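Local coordinates for protein FMN-dependent nitronate monooxygenase (Shewanella oneidensis, PDB 5LSM) that probably detoxifies propionate 3-nitronate, using flavin mononucleotide and molecular oxygen to oxidise it to 3-oxopropanoate, at residues A[121-135]-A[143-155]. Residues are numbered along the deposited sequence; the frame is centred on the assembly and turned at random.
Sequences LAKFKPEVVSFHFGL and EIKSWGSKVISTA. With FMN (flavin mononucleotide), chain I.
W147 lays its indole against the last turn of helix 115-124: the L121 carbonyl carbon lies over one face, near the rim, with A122 CA a neighbour there at 3.9 Å from W147 CE2, while the L121 side chain crosses that of W147 at about a right angle and brings CB to within 3.4 Å of W147 CH2. The opposite face rests on the backbone of its own segment, at E143 O and I144 CA, so the indole is sandwiched between two helix ends. CG of W147 anti to its carbonyl carbon (chi1 -52°) places the ring there. Cutting this side chain back to an alanine is likely to leave a gap between the two helix ends, and L121 and A122 without their shared apolar partner.

Beside the ring, S149 OG donates to P126 O at 2.6 Å, in the carbonyl plane. The strands then pair in parallel. E127 O takes K150 N, V129 N gives a nearly straight bond (169° at the hydrogen) to K150 O, V129 O receives I152 N, and F131 N closes on I152 O. A water joins E127 O, G148 O and K150 NZ at the start of this pairing. On the helix-facing side, V129 CG2 and I144 CG2 meet tip to tip at 3.8 Å, and I144 CD1 reaches the edge of the F131 ring, 3.6 Å from CZ.

At the C-terminal ends, S153 OG bonds G134 O (2.8 Å), and H132 turns one ring face to the flavin carbonyl, ND1 lying 2.9 Å from FMN O2. A water in the plane of that ring lies among H132 ND1, T154 OG1, F131 O and FMN O2; H132 NE2 is hydrogen-bonded to H182 O.

This is a right-handed beta-alpha-beta unit of the TIM barrel: helix 138-145 links strands 128-132 and 150-155, flanked in the sheet by strands 66-71 and 171-175.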
loop_
_atom_site.group_PDB
_atom_site.type_symbol
_atom_site.label_atom_id
_atom_site.label_comp_id
_atom_site.label_asym_id
_atom_site.label_seq_id
_atom_site.Cartn_x
_atom_site.Cartn_y
_atom_site.Cartn_z
ATOM N N LEU A 121 26.045 -2.895 24.749
ATOM C CA LEU A 121 26.302 -2.056 23.583
ATOM C C LEU A 121 27.459 -1.092 23.829
ATOM O O LEU A 121 28.207 -0.744 22.909
ATOM C CB LEU A 121 25.054 -1.249 23.209
ATOM C CG LEU A 121 24.022 -1.872 22.267
ATOM C CD1 LEU A 121 23.118 -0.782 21.691
ATOM C CD2 LEU A 121 24.691 -2.659 21.145
ATOM N N ALA A 122 27.578 -0.623 25.059
ATOM C CA ALA A 122 28.531 0.437 25.364
ATOM C C ALA A 122 29.956 -0.010 25.054
ATOM O O ALA A 122 30.784 0.805 24.691
ATOM C CB ALA A 122 28.410 0.846 26.818
ATOM N N LYS A 123 30.234 -1.307 25.211
ATOM C CA LYS A 123 31.555 -1.871 24.889
ATOM C C LYS A 123 31.881 -1.780 23.391
ATOM O O LYS A 123 33.022 -1.532 23.018
ATOM C CB LYS A 123 31.647 -3.333 25.357
ATOM N N PHE A 124 30.869 -1.935 22.538
ATOM C CA PHE A 124 31.086 -2.010 21.089
ATOM C C PHE A 124 30.882 -0.684 20.361
ATOM O O PHE A 124 31.536 -0.437 19.353
ATOM C CB PHE A 124 30.202 -3.102 20.472
ATOM C CG PHE A 124 30.533 -4.478 20.958
ATOM C CD1 PHE A 124 31.635 -5.157 20.457
ATOM C CD2 PHE A 124 29.830 -5.039 22.009
ATOM C CE1 PHE A 124 31.998 -6.391 20.963
ATOM C CE2 PHE A 124 30.161 -6.294 22.490
ATOM C CZ PHE A 124 31.252 -6.966 21.974
ATOM N N LYS A 125 29.968 0.151 20.851
ATOM C CA LYS A 125 29.717 1.497 20.277
ATOM C C LYS A 125 29.341 1.489 18.796
ATOM O O LYS A 125 30.108 1.951 17.957
ATOM C CB LYS A 125 30.908 2.419 20.505
ATOM C CG LYS A 125 31.069 2.832 21.959
ATOM C CD LYS A 125 31.869 4.114 22.083
ATOM C CE LYS A 125 33.239 3.978 21.436
ATOM N NZ LYS A 125 34.189 4.970 22.009
ATOM N N PRO A 126 28.132 0.986 18.486
ATOM C CA PRO A 126 27.623 0.824 17.128
ATOM C C PRO A 126 27.498 2.131 16.386
ATOM O O PRO A 126 27.003 3.097 16.926
ATOM C CB PRO A 126 26.233 0.231 17.343
ATOM C CG PRO A 126 26.319 -0.463 18.646
ATOM C CD PRO A 126 27.225 0.387 19.480
ATOM N N GLU A 127 27.825 2.107 15.110
ATOM C CA GLU A 127 27.725 3.288 14.281
ATOM C C GLU A 127 26.272 3.728 14.190
ATOM O O GLU A 127 25.949 4.914 14.301
ATOM C CB GLU A 127 28.318 3.009 12.898
ATOM C CG GLU A 127 29.842 2.812 12.910
ATOM C CD GLU A 127 30.289 1.519 13.608
ATOM O OE1 GLU A 127 29.503 0.538 13.668
ATOM O OE2 GLU A 127 31.437 1.472 14.096
ATOM N N VAL A 128 25.367 2.767 14.065
ATOM C CA VAL A 128 23.970 3.108 14.198
ATOM C C VAL A 128 23.191 2.141 15.068
ATOM O O VAL A 128 23.522 0.956 15.162
ATOM C CB VAL A 128 23.261 3.436 12.834
ATOM C CG1 VAL A 128 24.254 3.694 11.705
ATOM C CG2 VAL A 128 22.256 2.380 12.451
ATOM N N VAL A 129 22.236 2.717 15.796
ATOM C CA VAL A 129 21.285 2.000 16.612
ATOM C C VAL A 129 19.868 2.320 16.083
ATOM O O VAL A 129 19.463 3.491 15.979
ATOM C CB VAL A 129 21.379 2.476 18.073
ATOM C CG1 VAL A 129 20.291 1.838 18.925
ATOM C CG2 VAL A 129 22.753 2.187 18.649
ATOM N N SER A 130 19.141 1.283 15.703
ATOM C CA SER A 130 17.841 1.468 15.119
ATOM C C SER A 130 16.847 0.921 16.113
ATOM O O SER A 130 17.166 0.016 16.874
ATOM C CB SER A 130 17.736 0.745 13.763
ATOM O OG SER A 130 18.071 -0.633 13.894
ATOM N N PHE A 131 15.646 1.489 16.112
ATOM C CA PHE A 131 14.591 1.060 17.017
ATOM C C PHE A 131 13.345 0.788 16.205
ATOM O O PHE A 131 13.094 1.472 15.218
ATOM C CB PHE A 131 14.307 2.140 18.074
ATOM C CG PHE A 131 15.353 2.227 19.128
ATOM C CD1 PHE A 131 15.505 1.204 20.046
ATOM C CD2 PHE A 131 16.246 3.273 19.148
ATOM C CE1 PHE A 131 16.511 1.243 20.988
ATOM C CE2 PHE A 131 17.231 3.336 20.117
ATOM C CZ PHE A 131 17.362 2.318 21.038
ATOM N N HIS A 132 12.614 -0.255 16.596
ATOM C CA HIS A 132 11.242 -0.495 16.136
ATOM C C HIS A 132 10.213 -0.163 17.243
ATOM O O HIS A 132 10.432 -0.463 18.427
ATOM C CB HIS A 132 11.105 -1.964 15.730
ATOM C CG HIS A 132 10.324 -2.182 14.477
ATOM N ND1 HIS A 132 10.610 -1.530 13.301
ATOM C CD2 HIS A 132 9.314 -3.038 14.197
ATOM C CE1 HIS A 132 9.803 -1.964 12.351
ATOM N NE2 HIS A 132 8.992 -2.866 12.873
ATOM N N PHE A 133 9.079 0.390 16.829
ATOM C CA PHE A 133 8.020 0.856 17.736
ATOM C C PHE A 133 8.444 2.106 18.517
ATOM O O PHE A 133 8.224 2.188 19.722
ATOM C CB PHE A 133 7.553 -0.245 18.727
ATOM C CG PHE A 133 7.414 -1.612 18.119
ATOM C CD1 PHE A 133 6.617 -1.817 17.016
ATOM C CD2 PHE A 133 8.072 -2.697 18.669
ATOM C CE1 PHE A 133 6.516 -3.072 16.437
ATOM C CE2 PHE A 133 7.996 -3.948 18.084
ATOM C CZ PHE A 133 7.192 -4.140 16.975
ATOM N N GLY A 134 9.031 3.080 17.829
ATOM C CA GLY A 134 9.328 4.399 18.421
ATOM C C GLY A 134 10.747 4.541 18.974
ATOM O O GLY A 134 11.722 4.182 18.332
ATOM N N LEU A 135 10.855 5.101 20.166
ATOM C CA LEU A 135 12.136 5.361 20.777
ATOM C C LEU A 135 12.100 5.045 22.260
ATOM O O LEU A 135 11.054 5.140 22.892
ATOM C CB LEU A 135 12.518 6.829 20.585
ATOM C CG LEU A 135 12.801 7.272 19.152
ATOM C CD1 LEU A 135 12.914 8.788 19.099
ATOM C CD2 LEU A 135 14.071 6.612 18.624
ATOM N N GLU A 143 22.392 8.377 26.421
ATOM C CA GLU A 143 23.488 7.429 26.584
ATOM C C GLU A 143 24.009 6.952 25.234
ATOM O O GLU A 143 25.206 6.951 25.004
ATOM C CB GLU A 143 23.076 6.232 27.436
ATOM C CG GLU A 143 24.252 5.339 27.808
ATOM C CD GLU A 143 23.840 4.012 28.404
ATOM O OE1 GLU A 143 22.617 3.730 28.511
ATOM O OE2 GLU A 143 24.755 3.262 28.803
ATOM N N ILE A 144 23.098 6.535 24.358
ATOM C CA ILE A 144 23.449 6.067 23.022
ATOM C C ILE A 144 24.191 7.139 22.203
ATOM O O ILE A 144 25.212 6.853 21.581
ATOM C CB ILE A 144 22.195 5.577 22.233
ATOM C CG1 ILE A 144 21.673 4.272 22.824
ATOM C CG2 ILE A 144 22.527 5.334 20.765
ATOM C CD1 ILE A 144 20.214 4.014 22.530
ATOM N N LYS A 145 23.665 8.354 22.181
ATOM C CA LYS A 145 24.255 9.412 21.354
ATOM C C LYS A 145 25.692 9.681 21.788
ATOM O O LYS A 145 26.504 10.127 20.999
ATOM C CB LYS A 145 23.454 10.710 21.472
ATOM C CG LYS A 145 22.032 10.638 20.942
ATOM C CD LYS A 145 21.914 11.229 19.547
ATOM C CE LYS A 145 20.467 11.239 19.064
ATOM N NZ LYS A 145 19.790 12.520 19.396
ATOM N N SER A 146 25.976 9.441 23.065
ATOM C CA SER A 146 27.267 9.745 23.641
ATOM C C SER A 146 28.311 8.674 23.334
ATOM O O SER A 146 29.469 8.816 23.711
ATOM C CB SER A 146 27.136 9.918 25.151
ATOM O OG SER A 146 27.119 8.667 25.788
ATOM N N TRP A 147 27.899 7.609 22.650
ATOM C CA TRP A 147 28.835 6.679 22.003
ATOM C C TRP A 147 29.282 7.154 20.623
ATOM O O TRP A 147 30.141 6.543 20.016
ATOM C CB TRP A 147 28.197 5.308 21.830
ATOM C CG TRP A 147 27.614 4.743 23.051
ATOM C CD1 TRP A 147 28.036 4.942 24.323
ATOM C CD2 TRP A 147 26.523 3.820 23.127
ATOM N NE1 TRP A 147 27.285 4.198 25.191
ATOM C CE2 TRP A 147 26.350 3.496 24.483
ATOM C CE3 TRP A 147 25.679 3.232 22.174
ATOM C CZ2 TRP A 147 25.356 2.626 24.921
ATOM C CZ3 TRP A 147 24.710 2.357 22.599
ATOM C CH2 TRP A 147 24.540 2.072 23.967
ATOM N N GLY A 148 28.672 8.208 20.109
ATOM C CA GLY A 148 28.852 8.581 18.708
ATOM C C GLY A 148 27.801 7.989 17.775
ATOM O O GLY A 148 27.750 8.345 16.595
ATOM N N SER A 149 26.963 7.092 18.306
ATOM C CA SER A 149 25.998 6.339 17.507
ATOM C C SER A 149 24.955 7.269 16.928
ATOM O O SER A 149 24.500 8.186 17.596
ATOM C CB SER A 149 25.299 5.304 18.362
ATOM O OG SER A 149 26.235 4.476 19.013
ATOM N N LYS A 150 24.639 7.082 15.656
ATOM C CA LYS A 150 23.464 7.712 15.079
ATOM C C LYS A 150 22.273 6.879 15.453
ATOM O O LYS A 150 22.353 5.650 15.492
ATOM C CB LYS A 150 23.565 7.782 13.551
ATOM C CG LYS A 150 24.816 8.455 13.044
ATOM C CD LYS A 150 24.893 9.903 13.493
ATOM C CE LYS A 150 26.246 10.512 13.138
ATOM N NZ LYS A 150 27.347 9.771 13.829
ATOM N N VAL A 151 21.156 7.541 15.687
ATOM C CA VAL A 151 19.931 6.856 16.053
ATOM C C VAL A 151 18.891 7.012 14.956
ATOM O O VAL A 151 18.567 8.142 14.557
ATOM C CB VAL A 151 19.372 7.409 17.365
ATOM C CG1 VAL A 151 17.956 6.911 17.607
ATOM C CG2 VAL A 151 20.274 7.015 18.523
ATOM N N ILE A 152 18.343 5.883 14.512
ATOM C CA ILE A 152 17.222 5.873 13.572
ATOM C C ILE A 152 16.028 5.046 14.084
ATOM O O ILE A 152 16.192 4.164 14.931
ATOM C CB ILE A 152 17.650 5.327 12.198
ATOM C CG1 ILE A 152 18.017 3.850 12.291
ATOM C CG2 ILE A 152 18.825 6.111 11.654
ATOM C CD1 ILE A 152 18.320 3.233 10.947
ATOM N N SER A 153 14.827 5.350 13.571
ATOM C CA SER A 153 13.610 4.629 13.961
ATOM C C SER A 153 12.587 4.635 12.849
ATOM O O SER A 153 12.747 5.346 11.854
ATOM C CB SER A 153 12.987 5.213 15.220
ATOM O OG SER A 153 11.771 4.536 15.535
ATOM N N THR A 154 11.555 3.809 13.002
ATOM C CA THR A 154 10.606 3.584 11.922
ATOM C C THR A 154 9.357 4.483 12.097
ATOM O O THR A 154 8.843 4.638 13.189
ATOM C CB THR A 154 10.241 2.071 11.801
ATOM O OG1 THR A 154 11.293 1.359 11.119
ATOM C CG2 THR A 154 8.958 1.878 11.025
ATOM N N ALA A 155 8.950 5.146 11.024
ATOM C CA ALA A 155 7.696 5.892 10.980
ATOM C C ALA A 155 6.773 5.253 9.969
ATOM O O ALA A 155 7.200 4.980 8.843
ATOM C CB ALA A 155 7.964 7.321 10.572
HETATM N N1 FMN I . 12.363 -4.493 11.568
HETATM C C2 FMN I . 12.916 -4.271 12.796
HETATM O O2 FMN I . 13.022 -3.092 13.218
HETATM N N3 FMN I . 13.334 -5.278 13.590
HETATM C C4 FMN I . 13.240 -6.561 13.212
HETATM O O4 FMN I . 13.615 -7.491 13.948
HETATM C C4A FMN I . 12.641 -6.868 11.898
HETATM N N5 FMN I . 12.553 -8.128 11.467
HETATM C C5A FMN I . 12.076 -8.419 10.245
HETATM C C6 FMN I . 12.044 -9.758 9.863
HETATM C C7 FMN I . 11.579 -10.121 8.615
HETATM C C7M FMN I . 11.539 -11.586 8.265
HETATM C C8 FMN I . 11.102 -9.064 7.677
HETATM C C8M FMN I . 10.579 -9.465 6.315
HETATM C C9 FMN I . 11.127 -7.715 8.059
HETATM C C9A FMN I . 11.601 -7.341 9.327
HETATM N N10 FMN I . 11.701 -5.984 9.769
HETATM C C10 FMN I . 12.205 -5.737 11.064
HETATM C "C1'" FMN I . 11.232 -4.846 8.958
HETATM C "C2'" FMN I . 12.320 -4.330 8.031
HETATM O "O2'" FMN I . 13.211 -3.486 8.784
HETATM C "C3'" FMN I . 11.721 -3.541 6.858
HETATM O "O3'" FMN I . 10.741 -2.620 7.349
HETATM C "C4'" FMN I . 11.028 -4.411 5.808
HETATM O "O4'" FMN I . 11.675 -5.672 5.598
HETATM C "C5'" FMN I . 10.968 -3.624 4.509
HETATM O "O5'" FMN I . 10.172 -4.287 3.530
HETATM P P FMN I . 10.721 -5.452 2.566
HETATM O O1P FMN I . 12.174 -5.154 2.268
HETATM O O2P FMN I . 9.817 -5.337 1.367
HETATM O O3P FMN I . 10.513 -6.666 3.400
HETATM O O HOH W 1 27.776 6.988 14.179
HETATM O O HOH W 2 12.750 0.100 12.722
HETATM O O HOH W 3 9.003 2.752 15.061
#